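Local coordinates for protein lectin CEL-I, N-acetyl-D-galactosamine-specific C-type (Cucumaria echinata, PDB 4WQQ) that is a calcium-dependent C-type lectin specific for N-acetylgalactosamine, here in an engineered form made to recognise mannose and holding this sugar in its calcium-bearing pocket, at residues C15-N20 with V33-S38; S48-A53 with M135-F140; L72-Y77 with F85-G90. The protein carries 3 engineered substitutions. One frame throughout, in Å; residues are numbered along the deposited sequence. Where two conformers were deposited one is given.

How the contacts relate
From the N terminus, contact 1 closes first: strand 14-23 leads into helix 25-34, and the chain leaving that helix reaches back to the strand. Contact 2 opens later and closes a much larger loop, tying the approach to helix 52-65 to the C-terminal strand 132-140. Contact 3, the hairpin of strands 71-77 and 86-87, is nested inside that loop; none of the three cross. Contacts 1 and 2 reach the same sheet, where strands 14-23 and 132-140 pair antiparallel, and both touch the second subunit. Contacts 2 and 3 touch directly, through Ser48 and Asp89 and through His50 and Trp87.

Contact 1 of 3, residues C15-N20 with V33-S38; sequences CYRFFN and VSYSCS
Tyr35, just beyond helix 25-34, meets Arg17 and Phe19 with the outer half of its ring, and the contact is small: 110 Å² is buried in all. The bond from CA to CB heads toward strand 14-23, but CB itself is too far back to touch it. The first torsion puts CG anti to the carbonyl carbon (chi1 -66°), which carries the ring out toward the strand. One flank, at CE1, comes within 4.2 Å of Arg17 NH1; the arginine chain crosses the tyrosine at about a right angle, with the guanidinium and ring planes 44° apart. On the other flank CE2 sits 3.8 Å from Phe19 CZ. Further out, Tyr35 CZ is 3.7 Å from that same Phe19 CZ. At the end, OH comes to 3.3 Å from Phe19 CZ and 3.4 Å from Phe19 CE1, meeting the phenyl ring obliquely.

The two aromatic side chains arrive from opposite directions. Their planes are tilted by only 24°, yet they are slid so far apart, with the Phe19 and Tyr35 centroids separated by 5.7 Å, that they hardly overlap. Arg17 and Phe19 are alternate residues on one face of the strand. The extended arginine carries its guanidinium past the phenylalanine, whose CZ lies 3.4 Å above the guanidinium plane, offset toward its rim.

No hydrogen bond runs between the two segments; they meet through these three side chains. Behind them, Phe19 also packs on Tyr134 and Cys136 of strand 132-140, while Arg17 touches Asp7 and Trp8. Tyr35 leans on Ser44 of strand 42-46, and its carbonyl bonds Thr39 of the second subunit, close to the Cys37 disulfide between subunits; the contact thus sits between the end of helix 25-34, the sheet and the dimer interface.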
ATOM      1  N   CYS A  15      -4.618  -5.307   4.144  1.00 12.14           N
ATOM      2  CA  CYS A  15      -4.178  -4.763   5.381  1.00 11.13           C
ATOM      3  C   CYS A  15      -5.381  -4.376   6.199  1.00 10.57           C
ATOM      4  O   CYS A  15      -6.426  -4.062   5.629  1.00 10.99           O
ATOM      5  CB  CYS A  15      -3.257  -3.536   5.217  1.00 11.92           C
ATOM      6  SG  CYS A  15      -1.882  -3.775   4.078  1.00 13.90           S
ATOM      7  N   TYR A  16      -5.245  -4.462   7.489  1.00 10.45           N
ATOM      8  CA  TYR A  16      -6.325  -4.243   8.446  1.00 11.03           C
ATOM      9  C   TYR A  16      -5.866  -3.296   9.565  1.00 11.41           C
ATOM     10  O   TYR A  16      -4.683  -3.278   9.984  1.00 12.44           O
ATOM     11  CB  TYR A  16      -6.842  -5.596   9.062  1.00 10.53           C
ATOM     12  CG  TYR A  16      -7.331  -6.574   8.037  1.00 10.94           C
ATOM     13  CD1 TYR A  16      -6.441  -7.374   7.359  1.00 11.52           C
ATOM     14  CD2 TYR A  16      -8.653  -6.735   7.777  1.00 10.87           C
ATOM     15  CE1 TYR A  16      -6.876  -8.258   6.394  1.00 12.33           C
ATOM     16  CE2 TYR A  16      -9.119  -7.649   6.832  1.00 11.33           C
ATOM     17  CZ  TYR A  16      -8.221  -8.400   6.134  1.00 12.22           C
ATOM     18  OH  TYR A  16      -8.591  -9.335   5.164  1.00 14.74           O
ATOM     19  N   ARG A  17      -6.786  -2.478  10.092  1.00 10.75           N
ATOM     20  CA  ARG A  17      -6.517  -1.627  11.207  1.00 11.54           C
ATOM     21  C   ARG A  17      -7.737  -1.489  12.100  1.00 12.90           C
ATOM     22  O   ARG A  17      -8.807  -1.087  11.653  1.00 12.17           O
ATOM     23  CB  ARG A  17      -6.048  -0.251  10.778  1.00 12.44           C
ATOM     24  CG  ARG A  17      -5.570   0.638  11.921  1.00 13.90           C
ATOM     25  CD  ARG A  17      -4.744   1.785  11.374  1.00 15.17           C
ATOM     26  NE  ARG A  17      -4.428   2.735  12.420  1.00 16.58           N
ATOM     27  CZ  ARG A  17      -3.837   3.904  12.229  1.00 21.05           C
ATOM     28  NH1 ARG A  17      -3.492   4.290  11.008  1.00 22.53           N
ATOM     29  NH2 ARG A  17      -3.633   4.699  13.289  1.00 22.26           N
ATOM     30  N   PHE A  18      -7.546  -1.838  13.367  1.00 12.66           N
ATOM     31  CA  PHE A  18      -8.551  -1.679  14.353  1.00 12.28           C
ATOM     32  C   PHE A  18      -8.456  -0.364  15.101  1.00 12.37           C
ATOM     33  O   PHE A  18      -7.362   0.053  15.508  1.00 13.37           O
ATOM     34  CB  PHE A  18      -8.425  -2.836  15.361  1.00 12.08           C
ATOM     35  CG  PHE A  18      -9.333  -2.688  16.546  1.00 11.98           C
ATOM     36  CD1 PHE A  18     -10.706  -2.695  16.361  1.00 11.95           C
ATOM     37  CD2 PHE A  18      -8.818  -2.460  17.841  1.00 11.17           C
ATOM     38  CE1 PHE A  18     -11.581  -2.514  17.402  1.00 11.09           C
ATOM     39  CE2 PHE A  18      -9.698  -2.297  18.901  1.00 10.64           C
ATOM     40  CZ  PHE A  18     -11.061  -2.284  18.706  1.00 11.78           C
ATOM     41  N   PHE A  19      -9.612   0.300  15.214  1.00 12.12           N
ATOM     42  CA  PHE A  19      -9.799   1.514  15.940  1.00 13.14           C
ATOM     43  C   PHE A  19     -10.668   1.304  17.158  1.00 12.90           C
ATOM     44  O   PHE A  19     -11.850   1.046  17.111  1.00 13.46           O
ATOM     45  CB  PHE A  19     -10.406   2.581  15.052  1.00 14.22           C
ATOM     46  CG  PHE A  19      -9.468   3.036  13.977  1.00 15.26           C
ATOM     47  CD1 PHE A  19      -8.537   4.026  14.217  1.00 15.93           C
ATOM     48  CD2 PHE A  19      -9.475   2.410  12.747  1.00 14.47           C
ATOM     49  CE1 PHE A  19      -7.644   4.438  13.227  1.00 14.90           C
ATOM     50  CE2 PHE A  19      -8.572   2.808  11.788  1.00 16.36           C
ATOM     51  CZ  PHE A  19      -7.667   3.816  12.028  1.00 15.53           C
ATOM     52  N   ASN A  20     -10.027   1.457  18.306  1.00 14.08           N
ATOM     53  CA  ASN A  20     -10.650   1.158  19.599  1.00 14.93           C
ATOM     54  C   ASN A  20     -11.376   2.380  20.141  1.00 15.80           C
ATOM     55  O   ASN A  20     -11.079   2.889  21.200  1.00 17.74           O
ATOM     56  CB  ASN A  20      -9.602   0.640  20.552  1.00 16.79           C
ATOM     57  CG  ASN A  20     -10.207  -0.053  21.751  1.00 15.45           C
ATOM     58  OD1 ASN A  20     -11.371  -0.359  21.794  1.00 17.86           O
ATOM     59  ND2 ASN A  20      -9.381  -0.347  22.714  1.00 17.39           N
ATOM     60  N   VAL A  33     -12.936   5.282   5.219  1.00 10.08           N
ATOM     61  CA  VAL A  33     -12.775   5.687   3.845  1.00 11.10           C
ATOM     62  C   VAL A  33     -11.762   6.837   3.741  1.00 10.37           C
ATOM     63  O   VAL A  33     -11.068   6.986   2.718  1.00 10.31           O
ATOM     64  CB  VAL A  33     -14.152   5.998   3.223  1.00 11.54           C
ATOM     65  CG1 VAL A  33     -13.982   6.620   1.845  1.00 12.31           C
ATOM     66  CG2 VAL A  33     -14.947   4.717   3.063  1.00 12.67           C
ATOM     67  N   SER A  34     -11.713   7.670   4.770  1.00 11.16           N
ATOM     68  CA  SER A  34     -10.775   8.788   4.817  1.00 11.36           C
ATOM     69  C   SER A  34      -9.323   8.449   4.557  1.00 10.99           C
ATOM     70  O   SER A  34      -8.602   9.309   4.051  1.00 11.94           O
ATOM     71  CB  SER A  34     -10.930   9.569   6.123  1.00 13.12           C
ATOM     72  OG  SER A  34     -10.288   8.907   7.208  1.00 19.30           O
ATOM     73  N   TYR A  35      -8.883   7.199   4.805  1.00 10.14           N
ATOM     74  CA  TYR A  35      -7.475   6.781   4.566  1.00 10.51           C
ATOM     75  C   TYR A  35      -7.195   6.436   3.114  1.00 10.43           C
ATOM     76  O   TYR A  35      -6.057   6.187   2.768  1.00 12.39           O
ATOM     77  CB  TYR A  35      -7.160   5.581   5.445  1.00 10.35           C
ATOM     78  CG  TYR A  35      -7.171   5.910   6.888  1.00 11.30           C
ATOM     79  CD1 TYR A  35      -6.035   6.426   7.504  1.00 12.51           C
ATOM     80  CD2 TYR A  35      -8.297   5.647   7.662  1.00 11.60           C
ATOM     81  CE1 TYR A  35      -6.064   6.783   8.859  1.00 14.06           C
ATOM     82  CE2 TYR A  35      -8.343   5.992   9.043  1.00 12.76           C
ATOM     83  CZ  TYR A  35      -7.219   6.534   9.631  1.00 13.72           C
ATOM     84  OH  TYR A  35      -7.244   6.871  10.958  1.00 15.87           O
ATOM     85  N   SER A  36      -8.219   6.377   2.257  1.00 10.04           N
ATOM     86  CA  SER A  36      -8.014   5.918   0.879  1.00 10.52           C
ATOM     87  C   SER A  36      -6.981   6.761   0.113  1.00 11.57           C
ATOM     88  O   SER A  36      -6.791   7.986   0.342  1.00 12.20           O
ATOM     89  CB  SER A  36      -9.320   5.878   0.091  1.00 10.04           C
ATOM     90  OG  SER A  36     -10.348   5.140   0.734  1.00  9.45           O
ATOM     91  N   CYS A  37      -6.337   6.093  -0.818  1.00 11.28           N
ATOM     92  CA  CYS A  37      -5.285   6.688  -1.674  0.50 11.73           C
ATOM     93  C   CYS A  37      -5.616   6.499  -3.132  1.00 11.94           C
ATOM     94  O   CYS A  37      -5.291   5.426  -3.680  1.00 11.95           O
ATOM     95  CB  CYS A  37      -3.914   5.988  -1.441  0.50 12.44           C
ATOM     96  SG  CYS A  37      -3.229   6.174   0.188  0.50 13.64           S
ATOM     97  N   SER A  38      -6.183   7.513  -3.805  1.00 12.11           N
ATOM     98  CA  SER A  38      -6.503   7.367  -5.186  1.00 12.31           C
ATOM     99  C   SER A  38      -5.239   7.297  -6.020  1.00 11.22           C
ATOM    100  O   SER A  38      -5.273   6.608  -7.000  1.00 11.43           O
ATOM    101  CB  SER A  38      -7.348   8.550  -5.637  1.00 14.82           C
ATOM    102  OG  SER A  38      -7.852   8.279  -6.889  1.00 17.71           O
TER

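Contact 2 of 3, residues S48-A53 with M135-F140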
ATOM      1  N   SER A  48     -14.779  -6.005   5.047  1.00 11.97           N
ATOM      2  CA  SER A  48     -15.681  -7.011   4.495  1.00 12.66           C
ATOM      3  C   SER A  48     -15.092  -8.374   4.791  1.00 12.36           C
ATOM      4  O   SER A  48     -13.887  -8.462   4.922  1.00 13.35           O
ATOM      5  CB  SER A  48     -15.860  -6.794   3.022  1.00 12.88           C
ATOM      6  OG  SER A  48     -14.628  -6.900   2.318  1.00 13.31           O
ATOM      7  N   VAL A  49     -15.929  -9.418   4.853  1.00 12.12           N
ATOM      8  CA  VAL A  49     -15.504 -10.772   5.395  1.00 12.94           C
ATOM      9  C   VAL A  49     -15.922 -11.813   4.365  1.00 13.94           C
ATOM     10  O   VAL A  49     -17.094 -11.911   4.013  1.00 12.76           O
ATOM     11  CB  VAL A  49     -16.102 -11.049   6.776  1.00 13.71           C
ATOM     12  CG1 VAL A  49     -15.560 -12.366   7.367  1.00 13.67           C
ATOM     13  CG2 VAL A  49     -15.708  -9.918   7.725  1.00 14.24           C
ATOM     14  N   HIS A  50     -14.924 -12.527   3.858  1.00 14.56           N
ATOM     15  CA  HIS A  50     -15.218 -13.479   2.762  1.00 17.06           C
ATOM     16  C   HIS A  50     -14.920 -14.939   3.014  1.00 16.06           C
ATOM     17  O   HIS A  50     -15.073 -15.709   2.071  1.00 18.02           O
ATOM     18  CB  HIS A  50     -14.579 -12.996   1.480  1.00 16.72           C
ATOM     19  CG  HIS A  50     -15.129 -11.695   1.044  1.00 17.85           C
ATOM     20  ND1 HIS A  50     -16.321 -11.564   0.380  1.00 20.74           N
ATOM     21  CD2 HIS A  50     -14.660 -10.433   1.241  1.00 17.45           C
ATOM     22  CE1 HIS A  50     -16.547 -10.279   0.151  1.00 18.01           C
ATOM     23  NE2 HIS A  50     -15.562  -9.570   0.683  1.00 17.29           N
ATOM     24  N   SER A  51     -14.519 -15.279   4.221  1.00 17.50           N
ATOM     25  CA  SER A  51     -14.299 -16.654   4.633  1.00 15.84           C
ATOM     26  C   SER A  51     -14.222 -16.792   6.128  1.00 16.87           C
ATOM     27  O   SER A  51     -14.043 -15.810   6.854  1.00 15.04           O
ATOM     28  CB  SER A  51     -12.970 -17.112   4.036  1.00 17.47           C
ATOM     29  OG  SER A  51     -11.850 -16.471   4.632  1.00 17.27           O
ATOM     30  N   ALA A  52     -14.208 -18.041   6.621  1.00 16.12           N
ATOM     31  CA  ALA A  52     -14.069 -18.281   8.018  1.00 15.31           C
ATOM     32  C   ALA A  52     -12.721 -17.826   8.495  1.00 16.35           C
ATOM     33  O   ALA A  52     -12.577 -17.402   9.624  1.00 17.32           O
ATOM     34  CB  ALA A  52     -14.275 -19.799   8.275  1.00 16.33           C
ATOM     35  N   ALA A  53     -11.705 -17.972   7.648  1.00 18.27           N
ATOM     36  CA  ALA A  53     -10.362 -17.614   8.019  1.00 17.96           C
ATOM     37  C   ALA A  53     -10.319 -16.093   8.197  1.00 15.40           C
ATOM     38  O   ALA A  53      -9.746 -15.615   9.169  1.00 17.07           O
ATOM     39  CB  ALA A  53      -9.390 -18.053   6.947  1.00 20.29           C
ATOM     40  N   MET A 135     -13.270  -1.554  12.460  1.00 12.17           N
ATOM     41  CA  MET A 135     -12.090  -2.072  11.805  1.00 14.38           C
ATOM     42  C   MET A 135     -12.109  -1.645  10.323  1.00 12.68           C
ATOM     43  O   MET A 135     -13.119  -1.830   9.618  1.00 14.51           O
ATOM     44  CB  MET A 135     -12.231  -3.574  11.855  1.00 17.02           C
ATOM     45  CG  MET A 135     -11.249  -4.393  11.084  1.00 21.86           C
ATOM     46  SD  MET A 135      -9.828  -4.837  12.044  1.00 24.40           S
ATOM     47  CE  MET A 135     -10.410  -5.672  13.588  1.00 20.61           C
ATOM     48  N   CYS A 136     -10.970  -1.187   9.847  1.00 12.03           N
ATOM     49  CA  CYS A 136     -10.820  -0.858   8.449  1.00 11.51           C
ATOM     50  C   CYS A 136      -9.961  -1.881   7.713  1.00 11.28           C
ATOM     51  O   CYS A 136      -9.210  -2.643   8.343  1.00 10.26           O
ATOM     52  CB  CYS A 136     -10.183   0.508   8.277  1.00 12.46           C
ATOM     53  SG  CYS A 136     -10.968   1.824   9.275  1.00 13.30           S
ATOM     54  N   LYS A 137     -10.091  -1.877   6.409  1.00 10.60           N
ATOM     55  CA  LYS A 137      -9.402  -2.865   5.543  1.00 10.68           C
ATOM     56  C   LYS A 137      -8.976  -2.091   4.341  1.00 11.04           C
ATOM     57  O   LYS A 137      -9.763  -1.323   3.804  1.00 11.31           O
ATOM     58  CB  LYS A 137     -10.393  -3.957   5.178  1.00 10.82           C
ATOM     59  CG  LYS A 137      -9.999  -5.004   4.181  1.00 11.93           C
ATOM     60  CD  LYS A 137     -11.125  -6.079   4.073  1.00 12.10           C
ATOM     61  CE  LYS A 137     -10.922  -6.934   2.833  1.00 11.95           C
ATOM     62  NZ  LYS A 137     -11.875  -8.060   2.707  1.00 12.02           N
ATOM     63  N   LEU A 138      -7.752  -2.366   3.868  1.00 10.80           N
ATOM     64  CA  LEU A 138      -7.303  -1.929   2.570  1.00 10.92           C
ATOM     65  C   LEU A 138      -7.531  -2.940   1.475  1.00 11.84           C
ATOM     66  O   LEU A 138      -7.230  -4.124   1.651  1.00 12.99           O
ATOM     67  CB  LEU A 138      -5.836  -1.612   2.640  1.00 11.23           C
ATOM     68  CG  LEU A 138      -5.453  -0.562   3.670  1.00 11.54           C
ATOM     69  CD1 LEU A 138      -4.006  -0.286   3.485  1.00 12.44           C
ATOM     70  CD2 LEU A 138      -6.235   0.768   3.647  1.00 12.21           C
ATOM     71  N   THR A 139      -8.020  -2.439   0.339  1.00 10.47           N
ATOM     72  CA  THR A 139      -8.184  -3.248  -0.866  1.00 12.16           C
ATOM     73  C   THR A 139      -7.375  -2.557  -1.993  1.00 11.87           C
ATOM     74  O   THR A 139      -7.555  -1.380  -2.293  1.00 12.53           O
ATOM     75  CB  THR A 139      -9.681  -3.403  -1.268  1.00 12.95           C
ATOM     76  OG1 THR A 139     -10.377  -4.045  -0.191  1.00 12.36           O
ATOM     77  CG2 THR A 139      -9.862  -4.253  -2.528  1.00 13.30           C
ATOM     78  N   PHE A 140      -6.499  -3.332  -2.635  1.00 12.79           N
ATOM     79  CA  PHE A 140      -5.678  -2.854  -3.738  1.00 13.17           C
ATOM     80  C   PHE A 140      -6.371  -3.115  -5.007  1.00 13.62           C
ATOM     81  O   PHE A 140      -6.321  -4.203  -5.551  1.00 15.24           O
ATOM     82  CB  PHE A 140      -4.319  -3.454  -3.648  1.00 13.76           C
ATOM     83  CG  PHE A 140      -3.717  -3.233  -2.287  1.00 14.51           C
ATOM     84  CD1 PHE A 140      -3.168  -2.026  -1.947  1.00 14.03           C
ATOM     85  CD2 PHE A 140      -3.727  -4.237  -1.343  1.00 15.70           C
ATOM     86  CE1 PHE A 140      -2.653  -1.838  -0.675  1.00 14.76           C
ATOM     87  CE2 PHE A 140      -3.250  -4.036  -0.064  1.00 15.60           C
ATOM     88  CZ  PHE A 140      -2.701  -2.847   0.285  1.00 15.18           C
TER
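Lys137 reaches across to Ser48 with a fully extended chain and brings its ammonium up to both oxygens of the serine. The tight part is all here: NZ donates to Ser48 O at 3.0 Å and to Ser48 OG, also at 3.0 Å. The ammonium stands well above the carbonyl plane, 49° out of it, rather than on a lone pair. It can serve both oxygens because OG is turned between the backbone N and the carbonyl carbon (chi1 61°), on the side the lysine comes from. Both residues are buried, and the charge has a further partner in the salt bridge to Glu54, which probably keeps Lys137 protonated. Ser48 OG is itself gripped by Asp89.

His50 makes the looser, partly exposed side. Its CD2 stops 3.9 Å from Lys137 NZ, with the nitrogen at the ring edge and in its plane, a touch without a bond. Its NE2 makes a weak 3.3 Å bond to Ser48 OG, its stronger partner being Ser91.

Around this, Ser51 N-caps helix 52-65, whose Glu54 pairs with the lysine and also accepts from His50 N. Strand 132-140 runs hydrogen-bonded between strands 14-23 and 42-46, and Tyr16 packs along the lysine chain, which spans from this sheet to the beginning of the helix.

Contact 3 of 3, residues L72-Y77 with F85-G90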
ATOM      1  N   LEU A  72     -18.318  -4.774  17.074  1.00 11.14           N
ATOM      2  CA  LEU A  72     -17.380  -4.301  16.057  1.00 11.15           C
ATOM      3  C   LEU A  72     -18.119  -4.049  14.757  1.00 10.75           C
ATOM      4  O   LEU A  72     -18.571  -4.974  14.082  1.00 10.49           O
ATOM      5  CB  LEU A  72     -16.261  -5.302  15.857  1.00 11.83           C
ATOM      6  CG  LEU A  72     -15.149  -4.928  14.831  1.00 11.53           C
ATOM      7  CD1 LEU A  72     -14.161  -3.940  15.393  1.00 12.40           C
ATOM      8  CD2 LEU A  72     -14.417  -6.111  14.298  1.00 13.28           C
ATOM      9  N   TRP A  73     -18.221  -2.782  14.343  1.00 11.02           N
ATOM     10  CA  TRP A  73     -18.739  -2.506  12.974  1.00 10.38           C
ATOM     11  C   TRP A  73     -17.959  -3.134  11.868  1.00 10.59           C
ATOM     12  O   TRP A  73     -16.705  -3.084  11.851  1.00 11.09           O
ATOM     13  CB  TRP A  73     -18.758  -1.013  12.700  1.00  9.92           C
ATOM     14  CG  TRP A  73     -19.699  -0.192  13.594  1.00  9.33           C
ATOM     15  CD1 TRP A  73     -19.372   0.907  14.293  1.00  8.85           C
ATOM     16  CD2 TRP A  73     -21.122  -0.367  13.775  1.00  9.54           C
ATOM     17  NE1 TRP A  73     -20.457   1.416  14.943  1.00  8.91           N
ATOM     18  CE2 TRP A  73     -21.548   0.666  14.659  1.00  9.59           C
ATOM     19  CE3 TRP A  73     -22.082  -1.302  13.294  1.00  9.42           C
ATOM     20  CZ2 TRP A  73     -22.907   0.802  15.072  1.00  9.56           C
ATOM     21  CZ3 TRP A  73     -23.397  -1.172  13.694  1.00  9.98           C
ATOM     22  CH2 TRP A  73     -23.797  -0.096  14.605  1.00  9.25           C
ATOM     23  N   ILE A  74     -18.707  -3.681  10.930  1.00 11.76           N
ATOM     24  CA  ILE A  74     -18.186  -4.136   9.648  1.00 10.97           C
ATOM     25  C   ILE A  74     -18.938  -3.449   8.525  1.00 11.06           C
ATOM     26  O   ILE A  74     -20.015  -2.833   8.735  1.00 11.33           O
ATOM     27  CB  ILE A  74     -18.198  -5.691   9.521  1.00 12.07           C
ATOM     28  CG1 ILE A  74     -19.665  -6.189   9.547  1.00 12.60           C
ATOM     29  CG2 ILE A  74     -17.418  -6.296  10.663  1.00 12.39           C
ATOM     30  CD1 ILE A  74     -19.867  -7.710   9.547  1.00 12.56           C
ATOM     31  N   GLY A  75     -18.449  -3.601   7.299  1.00 10.65           N
ATOM     32  CA  GLY A  75     -18.987  -2.852   6.184  1.00 10.46           C
ATOM     33  C   GLY A  75     -20.285  -3.351   5.562  1.00 11.07           C
ATOM     34  O   GLY A  75     -20.542  -3.079   4.413  1.00 10.68           O
ATOM     35  N   LEU A  76     -21.131  -3.976   6.361  1.00 11.09           N
ATOM     36  CA  LEU A  76     -22.325  -4.682   5.861  1.00 11.61           C
ATOM     37  C   LEU A  76     -23.546  -3.861   6.199  1.00 11.24           C
ATOM     38  O   LEU A  76     -23.707  -3.404   7.338  1.00 10.86           O
ATOM     39  CB  LEU A  76     -22.446  -6.081   6.520  1.00 12.13           C
ATOM     40  CG  LEU A  76     -23.426  -7.086   5.907  1.00 12.65           C
ATOM     41  CD1 LEU A  76     -22.921  -7.623   4.617  1.00 13.63           C
ATOM     42  CD2 LEU A  76     -23.689  -8.218   6.860  1.00 15.26           C
ATOM     43  N   TYR A  77     -24.372  -3.600   5.183  1.00 11.06           N
ATOM     44  CA  TYR A  77     -25.588  -2.821   5.469  1.00 11.65           C
ATOM     45  C   TYR A  77     -26.718  -3.093   4.499  1.00 11.09           C
ATOM     46  O   TYR A  77     -26.486  -3.527   3.338  1.00 12.50           O
ATOM     47  CB  TYR A  77     -25.216  -1.324   5.537  1.00 11.34           C
ATOM     48  CG  TYR A  77     -24.918  -0.547   4.243  1.00 11.64           C
ATOM     49  CD1 TYR A  77     -24.066  -0.990   3.267  1.00 12.77           C
ATOM     50  CD2 TYR A  77     -25.504   0.714   4.049  1.00 12.47           C
ATOM     51  CE1 TYR A  77     -23.821  -0.244   2.099  1.00 12.98           C
ATOM     52  CE2 TYR A  77     -25.230   1.478   2.910  1.00 13.30           C
ATOM     53  CZ  TYR A  77     -24.392   0.997   1.948  1.00 13.49           C
ATOM     54  OH  TYR A  77     -24.149   1.716   0.839  1.00 17.10           O
ATOM     55  N   PHE A  85     -28.421  -7.458   2.375  1.00 14.46           N
ATOM     56  CA  PHE A  85     -27.202  -6.797   2.826  1.00 13.30           C
ATOM     57  C   PHE A  85     -26.171  -6.764   1.728  1.00 13.31           C
ATOM     58  O   PHE A  85     -26.066  -7.710   0.964  1.00 15.57           O
ATOM     59  CB  PHE A  85     -26.663  -7.476   4.101  1.00 14.18           C
ATOM     60  CG  PHE A  85     -27.442  -7.073   5.356  1.00 13.92           C
ATOM     61  CD1 PHE A  85     -28.608  -7.718   5.698  1.00 14.19           C
ATOM     62  CD2 PHE A  85     -27.043  -5.999   6.153  1.00 13.71           C
ATOM     63  CE1 PHE A  85     -29.335  -7.322   6.816  1.00 14.19           C
ATOM     64  CE2 PHE A  85     -27.753  -5.616   7.259  1.00 14.01           C
ATOM     65  CZ  PHE A  85     -28.943  -6.268   7.580  1.00 15.13           C
ATOM     66  N   ILE A  86     -25.439  -5.654   1.654  1.00 12.47           N
ATOM     67  CA  ILE A  86     -24.313  -5.492   0.771  1.00 12.35           C
ATOM     68  C   ILE A  86     -23.072  -5.008   1.574  1.00 12.55           C
ATOM     69  O   ILE A  86     -23.201  -4.483   2.708  1.00 12.86           O
ATOM     70  CB  ILE A  86     -24.641  -4.519  -0.365  1.00 13.32           C
ATOM     71  CG1 ILE A  86     -25.076  -3.145   0.164  1.00 14.89           C
ATOM     72  CG2 ILE A  86     -25.636  -5.115  -1.344  1.00 13.73           C
ATOM     73  CD1 ILE A  86     -25.103  -2.076  -0.862  1.00 15.03           C
ATOM     74  N   TRP A  87     -21.874  -5.188   0.961  1.00 11.55           N
ATOM     75  CA  TRP A  87     -20.646  -4.572   1.495  1.00 11.76           C
ATOM     76  C   TRP A  87     -20.397  -3.191   0.936  1.00 11.45           C
ATOM     77  O   TRP A  87     -20.537  -3.001  -0.290  1.00 12.21           O
ATOM     78  CB  TRP A  87     -19.450  -5.442   1.169  1.00 11.23           C
ATOM     79  CG  TRP A  87     -19.412  -6.817   1.825  1.00 11.34           C
ATOM     80  CD1 TRP A  87     -19.449  -8.039   1.147  1.00 11.87           C
ATOM     81  CD2 TRP A  87     -19.317  -7.137   3.196  1.00 12.06           C
ATOM     82  NE1 TRP A  87     -19.395  -9.045   2.024  1.00 12.93           N
ATOM     83  CE2 TRP A  87     -19.312  -8.549   3.300  1.00 11.73           C
ATOM     84  CE3 TRP A  87     -19.248  -6.388   4.376  1.00 11.92           C
ATOM     85  CZ2 TRP A  87     -19.237  -9.223   4.528  1.00 12.41           C
ATOM     86  CZ3 TRP A  87     -19.153  -7.089   5.610  1.00 11.79           C
ATOM     87  CH2 TRP A  87     -19.117  -8.449   5.677  1.00 10.99           C
ATOM     88  N   THR A  88     -19.963  -2.269   1.778  1.00 11.77           N
ATOM     89  CA  THR A  88     -19.646  -0.926   1.335  1.00 11.41           C
ATOM     90  C   THR A  88     -18.534  -0.883   0.288  1.00 11.67           C
ATOM     91  O   THR A  88     -18.540   0.037  -0.527  1.00 12.39           O
ATOM     92  CB  THR A  88     -19.243  -0.012   2.484  1.00 11.12           C
ATOM     93  OG1 THR A  88     -18.138  -0.579   3.203  1.00 10.38           O
ATOM     94  CG2 THR A  88     -20.422   0.234   3.437  1.00 11.88           C
ATOM     95  N   ASP A  89     -17.649  -1.899   0.286  1.00 12.86           N
ATOM     96  CA  ASP A  89     -16.475  -1.944  -0.612  1.00 12.73           C
ATOM     97  C   ASP A  89     -16.777  -2.503  -1.974  1.00 14.97           C
ATOM     98  O   ASP A  89     -15.907  -2.525  -2.857  1.00 12.84           O
ATOM     99  CB  ASP A  89     -15.264  -2.644   0.025  1.00 12.90           C
ATOM    100  CG  ASP A  89     -15.413  -4.129   0.225  1.00 11.94           C
ATOM    101  OD1 ASP A  89     -16.459  -4.711  -0.194  1.00 11.95           O
ATOM    102  OD2 ASP A  89     -14.541  -4.687   0.933  1.00 12.63           O
ATOM    103  N   GLY A  90     -18.025  -2.862  -2.172  1.00 12.48           N
ATOM    104  CA  GLY A  90     -18.496  -3.321  -3.465  1.00 16.25           C
ATOM    105  C   GLY A  90     -18.229  -4.770  -3.716  1.00 15.81           C
ATOM    106  O   GLY A  90     -18.577  -5.287  -4.771  1.00 18.38           O
TER
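Leu76 swings its CG anti to the backbone N (chi1 -166°), which lays CD1 over the face of Trp87, 3.7 Å from the centroid of the six-membered ring and only 3° off the normal. Tyr77 takes another rotamer: CG sits between the backbone N and the carbonyl carbon (chi1 75°), bringing ring atom CE1 to 3.7 Å from both Ile86 CG1 and Thr88 CG2. Leu76 has a second neighbour in Phe85, whose CB lies 3.7 Å from its CG.

These side chains dress the two faces of a beta hairpin whose first strand carries the WIGL motif of C-type lectins, Trp73 to Leu76. Tyr77 and Ile86 form its hydrogen-bonded pair, each N giving a 2.9 Å bond to the other's O. Leu76 and Trp87 are the next, non-hydrogen-bonded pair. At the corner, Gly75 O accepts from Thr88 N at 2.8 Å, in the carbonyl plane, and Gly75 C lies at the indole edge, 3.4 Å from Trp87 CE3.

At the far end, the Phe85 ring runs beside the Tyr77 backbone, near Asp78 and Asp125; the nearest atom of the Phe85 side chain is about 4 Å from a bound calcium ion. Thr88 OG1 bonds Asp45, and the Tyr77 ring stacks on Trp25.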